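Local coordinates for protein N-acetylglucosamine 2-epimerase (Xylella fastidiosa, PDB 3GT5) that probably interconverts sugars by isomerisation, as an enzyme of the N-acylglucosamine 2-epimerase family whose exact substrate is not established, at residues W253-L258 with S315-A320; I259-I264 with W268-A273; V311-L316 with M380-E385; L322-R325 with Y331-W334. All blocks are in the same frame, centred on the assembly; numbering follows the deposited sequence.

Contact 1: W253-L258 with S315-A320; sequences WAKLLL and SLAAAA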
loop_
_atom_site.group_PDB
_atom_site.type_symbol
_atom_site.label_atom_id
_atom_site.label_comp_id
_atom_site.label_asym_id
_atom_site.label_seq_id
_atom_site.Cartn_x
_atom_site.Cartn_y
_atom_site.Cartn_z
ATOM N N TRP A 253 6.107 -7.387 0.755
ATOM C CA TRP A 253 5.841 -8.768 0.306
ATOM C C TRP A 253 5.962 -9.779 1.457
ATOM O O TRP A 253 5.175 -10.741 1.546
ATOM C CB TRP A 253 6.779 -9.153 -0.837
ATOM C CG TRP A 253 6.248 -8.858 -2.181
ATOM C CD1 TRP A 253 6.735 -7.958 -3.091
ATOM C CD2 TRP A 253 5.093 -9.453 -2.782
ATOM N NE1 TRP A 253 5.958 -7.957 -4.215
ATOM C CE2 TRP A 253 4.957 -8.886 -4.067
ATOM C CE3 TRP A 253 4.161 -10.421 -2.352
ATOM C CZ2 TRP A 253 3.901 -9.232 -4.949
ATOM C CZ3 TRP A 253 3.121 -10.772 -3.236
ATOM C CH2 TRP A 253 3.021 -10.199 -4.515
ATOM N N ALA A 254 6.957 -9.606 2.327
ATOM C CA ALA A 254 7.112 -10.486 3.474
ATOM C C ALA A 254 5.827 -10.491 4.315
ATOM O O ALA A 254 5.344 -11.568 4.740
ATOM C CB ALA A 254 8.310 -10.108 4.323
ATOM N N LYS A 255 5.254 -9.314 4.519
ATOM C CA LYS A 255 3.978 -9.176 5.225
ATOM C C LYS A 255 2.841 -9.897 4.490
ATOM O O LYS A 255 2.062 -10.657 5.097
ATOM C CB LYS A 255 3.660 -7.699 5.405
ATOM C CG LYS A 255 2.387 -7.384 6.222
ATOM C CD LYS A 255 1.826 -5.985 5.964
ATOM C CE LYS A 255 1.206 -5.861 4.605
ATOM N NZ LYS A 255 0.966 -4.482 4.290
ATOM N N LEU A 256 2.729 -9.658 3.191
ATOM C CA LEU A 256 1.677 -10.315 2.416
ATOM C C LEU A 256 1.811 -11.838 2.428
ATOM O O LEU A 256 0.794 -12.560 2.513
ATOM C CB LEU A 256 1.654 -9.796 0.979
ATOM C CG LEU A 256 1.292 -8.336 0.790
ATOM C CD1 LEU A 256 1.449 -8.043 -0.713
ATOM C CD2 LEU A 256 -0.154 -7.921 1.317
ATOM N N LEU A 257 3.039 -12.358 2.355
ATOM C CA LEU A 257 3.263 -13.812 2.426
ATOM C C LEU A 257 2.853 -14.365 3.796
ATOM O O LEU A 257 2.352 -15.510 3.897
ATOM C CB LEU A 257 4.739 -14.145 2.186
ATOM C CG LEU A 257 5.275 -13.813 0.812
ATOM C CD1 LEU A 257 6.799 -14.121 0.715
ATOM C CD2 LEU A 257 4.525 -14.580 -0.291
ATOM N N LEU A 258 3.077 -13.593 4.860
ATOM C CA LEU A 258 2.675 -14.032 6.205
ATOM C C LEU A 258 1.139 -13.927 6.419
ATOM O O LEU A 258 0.572 -14.697 7.194
ATOM C CB LEU A 258 3.423 -13.273 7.313
ATOM C CG LEU A 258 4.758 -13.899 7.740
ATOM C CD1 LEU A 258 4.608 -15.174 8.637
ATOM C CD2 LEU A 258 5.618 -14.214 6.572
ATOM N N SER A 315 7.743 -2.319 6.954
ATOM C CA SER A 315 8.760 -3.121 7.527
ATOM C C SER A 315 8.446 -3.522 8.965
ATOM O O SER A 315 8.716 -4.653 9.374
ATOM C CB SER A 315 10.138 -2.467 7.399
ATOM O OG SER A 315 10.444 -2.275 6.028
ATOM N N LEU A 316 7.911 -2.608 9.760
ATOM C CA LEU A 316 7.542 -2.990 11.136
ATOM C C LEU A 316 6.350 -3.930 11.157
ATOM O O LEU A 316 6.272 -4.790 12.012
ATOM C CB LEU A 316 7.372 -1.749 12.059
ATOM C CG LEU A 316 6.292 -0.754 11.778
ATOM C CD1 LEU A 316 4.977 -1.194 12.369
ATOM C CD2 LEU A 316 6.646 0.719 12.259
ATOM N N ALA A 317 5.439 -3.826 10.186
ATOM C CA ALA A 317 4.304 -4.752 10.140
ATOM C C ALA A 317 4.817 -6.146 9.799
ATOM O O ALA A 317 4.458 -7.144 10.474
ATOM C CB ALA A 317 3.244 -4.254 9.106
ATOM N N ALA A 318 5.703 -6.234 8.796
ATOM C CA ALA A 318 6.353 -7.486 8.451
ATOM C C ALA A 318 7.122 -8.092 9.652
ATOM O O ALA A 318 7.007 -9.257 9.894
ATOM C CB ALA A 318 7.287 -7.292 7.247
ATOM N N ALA A 319 7.873 -7.264 10.387
ATOM C CA ALA A 319 8.677 -7.737 11.530
ATOM C C ALA A 319 7.789 -8.343 12.602
ATOM O O ALA A 319 8.112 -9.398 13.120
ATOM C CB ALA A 319 9.538 -6.595 12.090
ATOM N N ALA A 320 6.662 -7.729 12.893
ATOM C CA ALA A 320 5.718 -8.258 13.884
ATOM C C ALA A 320 5.151 -9.630 13.435
ATOM O O ALA A 320 5.090 -10.594 14.238
ATOM C CB ALA A 320 4.575 -7.192 14.179
#
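Lys-255 and Ala-318 meet because the lysine chain leaves its helix with CG anti to the backbone N (chi1 -176°) and then bends once, at chi3 (71°). The first of these torsions sends the stem alongside the facing helix; the bend carries the ammonium end onward, away from the alanines. What stays at the interface is aliphatic. CD of Lys-255 rests on CB of Ala-317 at 3.9 Å, while the base of the same side chain sits on the next residue, its CB 4.1 Å from CB of Ala-318. That alanine methyl also lies 4.0 Å from N of Lys-255, nestled against the helix backbone itself. Beside it, CB of Ala-254 meets CB of Ala-318 methyl to methyl at 4.2 Å. Small residues of this kind let helix 247-263 and helix 309-326 run close together in the same general sense, their local axes 8.3 Å apart and inclined by 38°, within the alpha/alpha barrel. The contact is buried, and NZ of Lys-255 forms a salt bridge with Glu-314, one turn from Ala-317 and Ala-318 on the same helix. The chemistry thus divides one residue: a greasy stem that packs, and an ammonium end whose charge is probably balanced by Glu-314.

Contact 2: I259-I264 with W268-A273; sequences ILDRYI and WLVPVA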
loop_
_atom_site.group_PDB
_atom_site.type_symbol
_atom_site.label_atom_id
_atom_site.label_comp_id
_atom_site.label_asym_id
_atom_site.label_seq_id
_atom_site.Cartn_x
_atom_site.Cartn_y
_atom_site.Cartn_z
ATOM N N ILE A 259 0.488 -13.031 5.723
ATOM C CA ILE A 259 -0.992 -12.990 5.732
ATOM C C ILE A 259 -1.503 -14.211 4.937
ATOM O O ILE A 259 -2.417 -14.890 5.378
ATOM C CB ILE A 259 -1.536 -11.693 5.158
ATOM C CG1 ILE A 259 -1.126 -10.507 6.053
ATOM C CG2 ILE A 259 -3.092 -11.765 5.047
ATOM C CD1 ILE A 259 -1.419 -9.143 5.476
ATOM N N LEU A 260 -0.868 -14.528 3.816
ATOM C CA LEU A 260 -1.255 -15.732 3.073
ATOM C C LEU A 260 -1.102 -16.983 3.921
ATOM O O LEU A 260 -1.947 -17.886 3.860
ATOM C CB LEU A 260 -0.455 -15.873 1.796
ATOM C CG LEU A 260 -0.942 -14.990 0.653
ATOM C CD1 LEU A 260 0.198 -14.745 -0.346
ATOM C CD2 LEU A 260 -2.164 -15.621 -0.068
ATOM N N ASP A 261 -0.039 -17.025 4.734
ATOM C CA ASP A 261 0.292 -18.196 5.565
ATOM C C ASP A 261 -0.774 -18.457 6.648
ATOM O O ASP A 261 -0.900 -19.584 7.190
ATOM C CB ASP A 261 1.664 -17.971 6.186
ATOM C CG ASP A 261 2.073 -19.047 7.174
ATOM O OD1 ASP A 261 2.484 -20.142 6.746
ATOM O OD2 ASP A 261 2.031 -18.771 8.408
ATOM N N ARG A 262 -1.467 -17.413 7.018
ATOM C CA ARG A 262 -2.613 -17.476 7.915
ATOM C C ARG A 262 -3.817 -18.224 7.307
ATOM O O ARG A 262 -4.579 -18.897 8.038
ATOM C CB ARG A 262 -2.980 -16.045 8.317
ATOM C CG ARG A 262 -3.683 -15.847 9.609
ATOM C CD ARG A 262 -4.127 -14.359 9.738
ATOM N NE ARG A 262 -2.981 -13.499 10.041
ATOM C CZ ARG A 262 -2.866 -12.192 9.795
ATOM N NH1 ARG A 262 -3.814 -11.497 9.191
ATOM N NH2 ARG A 262 -1.752 -11.581 10.154
ATOM N N TYR A 263 -4.000 -18.103 5.988
ATOM C CA TYR A 263 -5.191 -18.612 5.303
ATOM C C TYR A 263 -4.918 -19.843 4.446
ATOM O O TYR A 263 -5.861 -20.546 4.042
ATOM C CB TYR A 263 -5.801 -17.516 4.421
ATOM C CG TYR A 263 -6.262 -16.311 5.183
ATOM C CD1 TYR A 263 -7.113 -16.430 6.267
ATOM C CD2 TYR A 263 -5.827 -15.041 4.824
ATOM C CE1 TYR A 263 -7.514 -15.328 6.970
ATOM C CE2 TYR A 263 -6.234 -13.939 5.516
ATOM C CZ TYR A 263 -7.059 -14.086 6.582
ATOM O OH TYR A 263 -7.432 -12.968 7.240
ATOM N N ILE A 264 -3.654 -20.078 4.115
ATOM C CA ILE A 264 -3.252 -21.167 3.235
ATOM C C ILE A 264 -2.171 -22.007 3.912
ATOM O O ILE A 264 -1.161 -21.479 4.406
ATOM C CB ILE A 264 -2.667 -20.598 1.927
ATOM C CG1 ILE A 264 -3.762 -19.863 1.145
ATOM C CG2 ILE A 264 -1.941 -21.691 1.088
ATOM C CD1 ILE A 264 -3.304 -19.386 -0.205
ATOM N N TRP A 268 6.183 -22.991 1.548
ATOM C CA TRP A 268 7.142 -22.042 0.979
ATOM C C TRP A 268 7.012 -20.593 1.448
ATOM O O TRP A 268 7.985 -19.830 1.357
ATOM C CB TRP A 268 7.152 -22.098 -0.539
ATOM C CG TRP A 268 5.954 -21.610 -1.228
ATOM C CD1 TRP A 268 4.915 -22.352 -1.689
ATOM C CD2 TRP A 268 5.663 -20.246 -1.602
ATOM N NE1 TRP A 268 4.004 -21.544 -2.335
ATOM C CE2 TRP A 268 4.453 -20.254 -2.306
ATOM C CE3 TRP A 268 6.358 -19.035 -1.477
ATOM C CZ2 TRP A 268 3.900 -19.094 -2.848
ATOM C CZ3 TRP A 268 5.798 -17.892 -1.996
ATOM C CH2 TRP A 268 4.587 -17.927 -2.676
ATOM N N LEU A 269 5.857 -20.201 1.982
ATOM C CA LEU A 269 5.616 -18.785 2.252
ATOM C C LEU A 269 6.590 -18.158 3.274
ATOM O O LEU A 269 7.194 -17.104 3.003
ATOM C CB LEU A 269 4.168 -18.597 2.716
ATOM C CG LEU A 269 3.109 -19.001 1.684
ATOM C CD1 LEU A 269 1.693 -19.164 2.410
ATOM C CD2 LEU A 269 3.057 -18.027 0.517
ATOM N N VAL A 270 6.752 -18.804 4.417
ATOM C CA VAL A 270 7.551 -18.225 5.504
ATOM C C VAL A 270 9.029 -18.134 5.121
ATOM O O VAL A 270 9.597 -17.080 5.299
ATOM C CB VAL A 270 7.297 -18.898 6.873
ATOM C CG1 VAL A 270 8.214 -18.264 7.966
ATOM C CG2 VAL A 270 5.858 -18.785 7.256
ATOM N N PRO A 271 9.660 -19.211 4.598
ATOM C CA PRO A 271 11.072 -19.090 4.246
ATOM C C PRO A 271 11.324 -17.991 3.192
ATOM O O PRO A 271 12.357 -17.272 3.235
ATOM C CB PRO A 271 11.436 -20.472 3.673
ATOM C CG PRO A 271 10.407 -21.381 4.147
ATOM C CD PRO A 271 9.186 -20.615 4.520
ATOM N N VAL A 272 10.411 -17.861 2.234
ATOM C CA VAL A 272 10.553 -16.781 1.236
ATOM C C VAL A 272 10.429 -15.404 1.900
ATOM O O VAL A 272 11.252 -14.510 1.647
ATOM C CB VAL A 272 9.594 -16.949 0.052
ATOM C CG1 VAL A 272 9.573 -15.704 -0.843
ATOM C CG2 VAL A 272 9.946 -18.170 -0.782
ATOM N N ALA A 273 9.424 -15.250 2.773
ATOM C CA ALA A 273 9.239 -14.015 3.571
ATOM C C ALA A 273 10.511 -13.642 4.344
ATOM O O ALA A 273 10.928 -12.487 4.318
ATOM C CB ALA A 273 8.060 -14.178 4.568
HETATM O O HOH W 1 4.611 -21.153 5.182
#
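Leu-269 and Asp-261 meet beside the turn of an antiparallel helical hairpin, the building unit of the alpha/alpha barrel, in which helix 247-263 turns through a short loop into helix 269-284. The local axes are 171° apart in direction and 10.2 Å from each other, a gap that Leu-269 spans chiefly through its CD1 methyl. With its CG anti to its own carbonyl carbon (chi1 -62°), the leucine lays CD1 against the backbone at Asp-261, 3.6 Å from CA of that residue. The same methyl is 4.0 Å from CB of Leu-260. Its sister CD2 stays on its own side of the hairpin, over one face of the Trp-268 ring and toward the rim. Asp-261 takes a different course. Its carboxylate stands anti to the backbone N (chi1 175°) and reaches over to Val-270, whose CG2 touches OD1 at 3.7 Å. This is contact with a methyl rather than a polar bond; the charge finds its partner in Arg-325 of helix 309-326, which OD2 engages in a salt bridge. Between the two segments a water lies 2.8 Å from OD1 of Asp-261, to which it probably donates, and accepts a long bond from N of Val-270 (3.3 Å).

Contact 3: V311-L316 with M380-E385; sequences VQAESL and MGACHE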
loop_
_atom_site.group_PDB
_atom_site.type_symbol
_atom_site.label_atom_id
_atom_site.label_comp_id
_atom_site.label_asym_id
_atom_site.label_seq_id
_atom_site.Cartn_x
_atom_site.Cartn_y
_atom_site.Cartn_z
ATOM N N VAL A 311 7.983 2.941 3.905
ATOM C CA VAL A 311 9.072 1.950 4.061
ATOM C C VAL A 311 9.270 1.470 5.507
ATOM O O VAL A 311 9.392 0.284 5.780
ATOM C CB VAL A 311 10.395 2.520 3.451
ATOM C CG1 VAL A 311 11.528 1.531 3.571
ATOM C CG2 VAL A 311 10.110 2.879 1.946
ATOM N N GLN A 312 9.241 2.413 6.438
ATOM C CA GLN A 312 9.369 2.062 7.819
ATOM C C GLN A 312 8.130 1.280 8.292
ATOM O O GLN A 312 8.263 0.307 9.008
ATOM C CB GLN A 312 9.570 3.313 8.673
ATOM C CG GLN A 312 10.425 4.425 8.083
ATOM C CD GLN A 312 11.776 4.004 7.524
ATOM O OE1 GLN A 312 12.510 3.239 8.136
ATOM N NE2 GLN A 312 12.127 4.556 6.366
ATOM N N ALA A 313 6.958 1.738 7.875
ATOM C CA ALA A 313 5.658 1.170 8.327
ATOM C C ALA A 313 5.500 -0.301 7.840
ATOM O O ALA A 313 5.121 -1.183 8.580
ATOM C CB ALA A 313 4.511 2.078 7.820
ATOM N N GLU A 314 5.751 -0.536 6.566
ATOM C CA GLU A 314 5.555 -1.869 5.987
ATOM C C GLU A 314 6.541 -2.843 6.645
ATOM O O GLU A 314 6.231 -4.024 6.881
ATOM C CB GLU A 314 5.758 -1.867 4.465
ATOM C CG GLU A 314 4.660 -1.143 3.692
ATOM C CD GLU A 314 3.265 -1.785 3.828
ATOM O OE1 GLU A 314 3.160 -3.034 4.026
ATOM O OE2 GLU A 314 2.257 -1.056 3.733
ATOM N N SER A 315 7.743 -2.319 6.954
ATOM C CA SER A 315 8.760 -3.121 7.527
ATOM C C SER A 315 8.446 -3.522 8.965
ATOM O O SER A 315 8.716 -4.653 9.374
ATOM C CB SER A 315 10.138 -2.467 7.399
ATOM O OG SER A 315 10.444 -2.275 6.028
ATOM N N LEU A 316 7.911 -2.608 9.760
ATOM C CA LEU A 316 7.542 -2.990 11.136
ATOM C C LEU A 316 6.350 -3.930 11.157
ATOM O O LEU A 316 6.272 -4.790 12.012
ATOM C CB LEU A 316 7.372 -1.749 12.059
ATOM C CG LEU A 316 6.292 -0.754 11.778
ATOM C CD1 LEU A 316 4.977 -1.194 12.369
ATOM C CD2 LEU A 316 6.646 0.719 12.259
ATOM N N MET A 380 -1.369 3.620 9.377
ATOM C CA MET A 380 -2.523 3.042 10.077
ATOM C C MET A 380 -2.756 1.589 9.705
ATOM O O MET A 380 -3.030 0.762 10.582
ATOM C CB MET A 380 -3.792 3.856 9.826
ATOM C CG MET A 380 -3.846 5.249 10.548
ATOM S SD MET A 380 -5.437 6.184 10.405
ATOM C CE MET A 380 -5.312 6.647 8.642
ATOM N N GLY A 381 -2.612 1.265 8.434
ATOM C CA GLY A 381 -2.684 -0.135 7.978
ATOM C C GLY A 381 -1.689 -1.089 8.641
ATOM O O GLY A 381 -2.026 -2.229 8.962
ATOM N N ALA A 382 -0.447 -0.637 8.804
ATOM C CA ALA A 382 0.526 -1.379 9.527
ATOM C C ALA A 382 0.086 -1.627 10.971
ATOM O O ALA A 382 0.254 -2.731 11.496
ATOM C CB ALA A 382 1.901 -0.655 9.498
ATOM N N CYS A 383 -0.468 -0.613 11.618
ATOM C CA CYS A 383 -0.939 -0.746 13.004
ATOM C C CYS A 383 -2.131 -1.707 13.083
ATOM O O CYS A 383 -2.199 -2.545 13.983
ATOM C CB CYS A 383 -1.319 0.605 13.597
ATOM S SG CYS A 383 0.158 1.634 13.832
ATOM N N HIS A 384 -3.047 -1.615 12.139
ATOM C CA HIS A 384 -4.187 -2.547 12.110
ATOM C C HIS A 384 -3.687 -3.962 11.918
ATOM O O HIS A 384 -4.218 -4.906 12.529
ATOM C CB HIS A 384 -5.189 -2.228 10.989
ATOM C CG HIS A 384 -5.983 -0.969 11.194
ATOM N ND1 HIS A 384 -6.911 -0.820 12.204
ATOM C CD2 HIS A 384 -6.024 0.183 10.481
ATOM C CE1 HIS A 384 -7.497 0.368 12.098
ATOM N NE2 HIS A 384 -6.958 1.008 11.075
ATOM N N GLU A 385 -2.672 -4.137 11.072
ATOM C CA GLU A 385 -2.116 -5.459 10.857
ATOM C C GLU A 385 -1.446 -5.999 12.138
ATOM O O GLU A 385 -1.642 -7.148 12.470
ATOM C CB GLU A 385 -1.107 -5.511 9.691
ATOM C CG GLU A 385 -0.783 -6.965 9.244
ATOM C CD GLU A 385 -2.053 -7.777 8.962
ATOM O OE1 GLU A 385 -2.918 -7.320 8.138
ATOM O OE2 GLU A 385 -2.207 -8.850 9.623
#
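Ala-382 meets Ala-313 at a flat group of the backbone rather than of a side chain: the methyl of Ala-382 lies over one face of the Ala-313 peptide group, well out of its plane. CB of Ala-382 is 3.4 Å from O of Ala-313, with a C=O to CB angle of about 111°. The two methyls themselves, CB of Ala-313 and CB of Ala-382, are 4.1 Å apart. Leu-316, one turn further along, closes the other side of the small group: its CD1 comes within 4.2 Å of CB of Ala-382. The leucine reaches there by a torsion uncommon inside a helix, CG lying beside both the backbone N and the carbonyl carbon (chi1 64°). A single methyl of helix 377-387 is thus received by a carbonyl, a methyl and a leucine branch of helix 309-326, all buried. Polar groups beside this patch are matched elsewhere. Glu-314 bonds to His-378 through OE2, and OG of Ser-315 bonds back to O of Val-311 at 2.8 Å. Through this alanine-to-alanine helix contact the last helix of the chain, 377-387, is joined to helix 309-326 in the alpha/alpha barrel of this epimerase family.

Contact 4: L322-R325 with Y331-W334; sequences LATR and YWQW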
loop_
_atom_site.group_PDB
_atom_site.type_symbol
_atom_site.label_atom_id
_atom_site.label_comp_id
_atom_site.label_asym_id
_atom_site.label_seq_id
_atom_site.Cartn_x
_atom_site.Cartn_y
_atom_site.Cartn_z
ATOM N N LEU A 322 6.535 -11.781 11.275
ATOM C CA LEU A 322 7.647 -12.723 11.231
ATOM C C LEU A 322 7.992 -13.173 12.635
ATOM O O LEU A 322 8.201 -14.355 12.840
ATOM C CB LEU A 322 8.869 -12.090 10.592
ATOM C CG LEU A 322 8.724 -11.995 9.065
ATOM C CD1 LEU A 322 9.619 -10.917 8.447
ATOM C CD2 LEU A 322 9.038 -13.385 8.496
ATOM N N ALA A 323 8.022 -12.235 13.571
ATOM C CA ALA A 323 8.270 -12.547 14.999
ATOM C C ALA A 323 7.246 -13.524 15.562
ATOM O O ALA A 323 7.626 -14.499 16.258
ATOM C CB ALA A 323 8.326 -11.248 15.856
ATOM N N THR A 324 5.965 -13.305 15.281
ATOM C CA THR A 324 4.900 -14.108 15.866
ATOM C C THR A 324 4.867 -15.510 15.269
ATOM O O THR A 324 4.718 -16.495 15.986
ATOM C CB THR A 324 3.529 -13.435 15.687
ATOM O OG1 THR A 324 3.593 -12.112 16.230
ATOM C CG2 THR A 324 2.454 -14.240 16.447
ATOM N N ARG A 325 5.071 -15.598 13.957
ATOM C CA ARG A 325 5.108 -16.893 13.285
ATOM C C ARG A 325 6.368 -17.713 13.595
ATOM O O ARG A 325 6.293 -18.936 13.838
ATOM C CB ARG A 325 4.998 -16.675 11.771
ATOM C CG ARG A 325 4.920 -17.932 10.933
ATOM C CD ARG A 325 3.820 -18.890 11.406
ATOM N NE ARG A 325 3.418 -19.832 10.367
ATOM C CZ ARG A 325 4.077 -20.934 10.011
ATOM N NH1 ARG A 325 5.226 -21.282 10.601
ATOM N NH2 ARG A 325 3.577 -21.703 9.039
ATOM N N TYR A 331 13.311 -10.634 15.284
ATOM C CA TYR A 331 12.248 -9.903 14.565
ATOM C C TYR A 331 11.522 -8.883 15.455
ATOM O O TYR A 331 11.147 -7.823 14.984
ATOM C CB TYR A 331 11.268 -10.838 13.858
ATOM C CG TYR A 331 11.881 -11.570 12.695
ATOM C CD1 TYR A 331 12.448 -10.885 11.628
ATOM C CD2 TYR A 331 11.894 -12.977 12.662
ATOM C CE1 TYR A 331 13.028 -11.569 10.570
ATOM C CE2 TYR A 331 12.480 -13.675 11.588
ATOM C CZ TYR A 331 13.044 -12.970 10.558
ATOM O OH TYR A 331 13.622 -13.646 9.503
ATOM N N TRP A 332 11.341 -9.166 16.738
ATOM C CA TRP A 332 10.790 -8.150 17.628
ATOM C C TRP A 332 11.779 -7.014 17.876
ATOM O O TRP A 332 11.356 -5.869 18.047
ATOM C CB TRP A 332 10.313 -8.744 18.961
ATOM C CG TRP A 332 8.960 -9.442 18.904
ATOM C CD1 TRP A 332 8.687 -10.734 19.280
ATOM C CD2 TRP A 332 7.701 -8.863 18.536
ATOM N NE1 TRP A 332 7.356 -10.998 19.133
ATOM C CE2 TRP A 332 6.719 -9.865 18.692
ATOM C CE3 TRP A 332 7.309 -7.599 18.079
ATOM C CZ2 TRP A 332 5.384 -9.663 18.350
ATOM C CZ3 TRP A 332 5.960 -7.375 17.795
ATOM C CH2 TRP A 332 5.019 -8.413 17.921
ATOM N N GLN A 333 13.080 -7.327 17.926
ATOM C CA GLN A 333 14.103 -6.290 18.005
ATOM C C GLN A 333 14.039 -5.376 16.782
ATOM O O GLN A 333 14.178 -4.148 16.915
ATOM C CB GLN A 333 15.492 -6.884 18.236
ATOM C CG GLN A 333 15.564 -7.418 19.653
ATOM C CD GLN A 333 16.633 -8.437 19.884
ATOM O OE1 GLN A 333 17.447 -8.752 19.007
ATOM N NE2 GLN A 333 16.632 -8.990 21.097
ATOM N N TRP A 334 13.795 -5.949 15.604
ATOM C CA TRP A 334 13.619 -5.097 14.406
ATOM C C TRP A 334 12.403 -4.194 14.534
ATOM O O TRP A 334 12.458 -3.013 14.248
ATOM C CB TRP A 334 13.540 -5.917 13.122
ATOM C CG TRP A 334 14.905 -6.151 12.544
ATOM C CD1 TRP A 334 15.582 -7.325 12.490
ATOM C CD2 TRP A 334 15.749 -5.171 11.930
ATOM N NE1 TRP A 334 16.799 -7.139 11.895
ATOM C CE2 TRP A 334 16.921 -5.833 11.516
ATOM C CE3 TRP A 334 15.612 -3.808 11.659
ATOM C CZ2 TRP A 334 17.966 -5.170 10.879
ATOM C CZ3 TRP A 334 16.638 -3.151 11.033
ATOM C CH2 TRP A 334 17.812 -3.840 10.650
#
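Ala-323 and Trp-332 form the tight half of this contact, a methyl set over the five-membered ring of an indole. CB of Ala-323 stands 3.3 Å from the centroid of that ring of Trp-332, only 5° off its normal, a close CH-pi contact. The tryptophan brings its face there with CG anti to its carbonyl carbon (chi1 -79°), the ring folding back over the end of the preceding helix. The alanine is wedged from a second direction too, its CB lying 3.6 Å from CB of Tyr-331. Next to it, Leu-322 repeats the theme with a methylene: its CB sits over the centre of the Tyr-331 ring, 3.7 Å from the centroid and 13° off the normal, while CD1 of Leu-322 reaches CE1 of the same ring at 4.1 Å. Deeper in, the tyrosine hydroxyl is hydrogen-bonded to Asp-278 of helix 269-284. Toward solvent the fit is looser. There Thr-324, an exposed residue, brings OG1 to 3.7 Å from CZ2 of Trp-332, a touch without a polar bond; that hydroxyl is hydrogen-bonded to O of Ala-320 in its own helix. Two aromatic faces receiving Leu-322 and Ala-323 thus tie helix 309-326 to helix 329-346 at their short connection, a helical hairpin of the kind that builds the alpha/alpha barrel.

Helix 309-326 threads three of the four contacts, meeting helix 377-387, helix 247-263 and helix 329-346 in turn, while contact 2 lies at the hairpin of helices 247-263 and 269-284. Salt bridges connect the contacts: NZ of Lys-255 in contact 1 to OE1 of Glu-314 in contact 3 at 2.6 Å, OD2 of Asp-261 in contact 2 to NE of Arg-325 in contact 4 at 2.6 Å, and NH2 of Arg-262 in contact 2 to OE2 of Glu-385 in contact 3 at 2.8 Å. The centres of contacts 1 and 3 are about 8 Å apart, those of contacts 2 and 3 about 18 Å. In this family the sugar pocket is expected inside the barrel.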